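Local coordinates for high choriolytic enzyme 1 (Oryzias latipes, PDB 3VTG), which is a zinc-dependent endopeptidase of the astacin family that helps break down the egg envelope when the fish hatches, at residues A132-K137 against D158-A163. Sequence-based numbering, arbitrary orientation.
Sequences AYNFNK and DAFSIA
Phe135 reaches the turn Asp158-Ser161 with the far corner of its ring: CZ lies 3.4 Å from Ala159 O, which sits at the ring edge near its plane, while CE2 is 3.9 Å from Phe160 CD2, the ring planes nearly perpendicular (about 81°). The methyl of Ala159 adds a looser apolar touch, its CB 4.4 Å from Phe135 CZ. Ala159 O takes a hydrogen bond from Ser168 OG, and the Phe135 ring packs edge-to-face with Tyr155. Both segments belong to the long loop region between strands 120-122 and 169-171 of the astacin-type protease domain, and the side chain of Asn134 comes within about 7 Å of the catalytic zinc. Further out along the Phe160 ring, CE2 meets Asn134 ND2 at 3.7 Å. There the amide and ring planes are only 9° apart, although the side chains cross at about a right angle. With CG beside the backbone N (chi1 -66°) and the amide turned about CB-CG, ND2 donates to Ser131 O, which helps fix the amide's rotation. Ser161 N to Asp158 O (3.1 Å) closes the type II turn that presents Phe160, whereas Phe135 N to Ala132 O (2.9 Å) belongs to the 3-10 segment carrying Asn134 and Phe135.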
loop_
_atom_site.group_PDB
_atom_site.type_symbol
_atom_site.label_atom_id
_atom_site.label_comp_id
_atom_site.label_asym_id
_atom_site.label_seq_id
_atom_site.Cartn_x
_atom_site.Cartn_y
_atom_site.Cartn_z
ATOM N N ALA A 132 -8.744 -10.787 -12.071
ATOM C CA ALA A 132 -8.306 -9.902 -13.153
ATOM C C ALA A 132 -8.526 -8.417 -12.853
ATOM O O ALA A 132 -7.740 -7.572 -13.287
ATOM C CB ALA A 132 -8.963 -10.296 -14.469
ATOM N N TYR A 133 -9.573 -8.103 -12.088
ATOM C CA TYR A 133 -9.896 -6.711 -11.754
ATOM C C TYR A 133 -8.749 -5.986 -11.042
ATOM O O TYR A 133 -8.645 -4.764 -11.123
ATOM C CB TYR A 133 -11.185 -6.626 -10.923
ATOM C CG TYR A 133 -11.005 -7.009 -9.471
ATOM C CD1 TYR A 133 -10.730 -6.042 -8.501
ATOM C CD2 TYR A 133 -11.093 -8.342 -9.066
ATOM C CE1 TYR A 133 -10.551 -6.390 -7.172
ATOM C CE2 TYR A 133 -10.915 -8.700 -7.739
ATOM C CZ TYR A 133 -10.645 -7.720 -6.797
ATOM O OH TYR A 133 -10.469 -8.069 -5.479
ATOM N N ASN A 134 -7.898 -6.746 -10.350
ATOM C CA ASN A 134 -6.733 -6.194 -9.649
ATOM C C ASN A 134 -5.696 -5.589 -10.594
ATOM O O ASN A 134 -4.761 -4.918 -10.154
ATOM C CB ASN A 134 -6.063 -7.277 -8.800
ATOM C CG ASN A 134 -6.937 -7.753 -7.658
ATOM O OD1 ASN A 134 -7.242 -6.999 -6.733
ATOM N ND2 ASN A 134 -7.332 -9.016 -7.710
ATOM N N PHE A 135 -5.873 -5.830 -11.890
ATOM C CA PHE A 135 -4.938 -5.370 -12.910
ATOM C C PHE A 135 -5.539 -4.259 -13.776
ATOM O O PHE A 135 -4.908 -3.803 -14.730
ATOM C CB PHE A 135 -4.488 -6.550 -13.785
ATOM C CG PHE A 135 -3.807 -7.659 -13.023
ATOM C CD1 PHE A 135 -2.420 -7.773 -13.023
ATOM C CD2 PHE A 135 -4.554 -8.596 -12.309
ATOM C CE1 PHE A 135 -1.792 -8.798 -12.327
ATOM C CE2 PHE A 135 -3.931 -9.621 -11.608
ATOM C CZ PHE A 135 -2.549 -9.723 -11.622
ATOM N N ASN A 136 -6.759 -3.833 -13.448
ATOM C CA ASN A 136 -7.414 -2.734 -14.164
ATOM C C ASN A 136 -6.669 -1.414 -13.999
ATOM O O ASN A 136 -6.277 -1.055 -12.890
ATOM C CB ASN A 136 -8.857 -2.559 -13.684
ATOM C CG ASN A 136 -9.760 -3.707 -14.092
ATOM O OD1 ASN A 136 -9.381 -4.570 -14.883
ATOM N ND2 ASN A 136 -10.974 -3.715 -13.551
ATOM N N LYS A 137 -6.477 -0.704 -15.108
ATOM C CA LYS A 137 -5.847 0.614 -15.099
ATOM C C LYS A 137 -6.755 1.636 -14.413
ATOM O O LYS A 137 -7.966 1.641 -14.636
ATOM C CB LYS A 137 -5.556 1.053 -16.533
ATOM C CG LYS A 137 -4.718 2.318 -16.667
ATOM C CD LYS A 137 -4.642 2.781 -18.115
ATOM C CE LYS A 137 -3.841 1.816 -18.972
ATOM N NZ LYS A 137 -3.867 2.198 -20.411
ATOM N N ASP A 158 4.130 -13.033 -11.141
ATOM C CA ASP A 158 3.293 -14.224 -11.044
ATOM C C ASP A 158 2.060 -14.026 -10.158
ATOM O O ASP A 158 1.386 -14.991 -9.806
ATOM C CB ASP A 158 4.125 -15.426 -10.562
ATOM C CG ASP A 158 4.790 -15.190 -9.207
ATOM O OD1 ASP A 158 4.815 -14.036 -8.724
ATOM O OD2 ASP A 158 5.303 -16.172 -8.623
ATOM N N ALA A 159 1.759 -12.778 -9.806
ATOM C CA ALA A 159 0.590 -12.479 -8.981
ATOM C C ALA A 159 -0.673 -12.950 -9.689
ATOM O O ALA A 159 -0.912 -12.591 -10.842
ATOM C CB ALA A 159 0.514 -10.990 -8.681
ATOM N N PHE A 160 -1.457 -13.780 -9.002
ATOM C CA PHE A 160 -2.708 -14.333 -9.540
ATOM C C PHE A 160 -2.558 -15.091 -10.867
ATOM O O PHE A 160 -3.494 -15.150 -11.665
ATOM C CB PHE A 160 -3.786 -13.241 -9.641
ATOM C CG PHE A 160 -4.106 -12.587 -8.328
ATOM C CD1 PHE A 160 -4.738 -13.305 -7.319
ATOM C CD2 PHE A 160 -3.775 -11.258 -8.097
ATOM C CE1 PHE A 160 -5.036 -12.710 -6.104
ATOM C CE2 PHE A 160 -4.069 -10.658 -6.882
ATOM C CZ PHE A 160 -4.702 -11.384 -5.885
ATOM N N SER A 161 -1.383 -15.678 -11.092
ATOM C CA SER A 161 -1.157 -16.519 -12.266
ATOM C C SER A 161 -1.956 -17.814 -12.160
ATOM O O SER A 161 -2.009 -18.432 -11.096
ATOM C CB SER A 161 0.332 -16.846 -12.434
ATOM O OG SER A 161 1.058 -15.754 -12.972
ATOM N N ILE A 162 -2.572 -18.217 -13.268
ATOM C CA ILE A 162 -3.308 -19.481 -13.330
ATOM C C ILE A 162 -2.373 -20.685 -13.174
ATOM O O ILE A 162 -2.736 -21.675 -12.549
ATOM C CB ILE A 162 -4.106 -19.620 -14.648
ATOM C CG1 ILE A 162 -5.168 -18.523 -14.763
ATOM C CG2 ILE A 162 -4.767 -20.990 -14.745
ATOM C CD1 ILE A 162 -5.668 -18.307 -16.176
ATOM N N ALA A 163 -1.174 -20.597 -13.747
ATOM C CA ALA A 163 -0.238 -21.723 -13.751
ATOM C C ALA A 163 1.202 -21.230 -13.745
ATOM O O ALA A 163 1.482 -20.111 -14.187
ATOM C CB ALA A 163 -0.491 -22.615 -14.959
#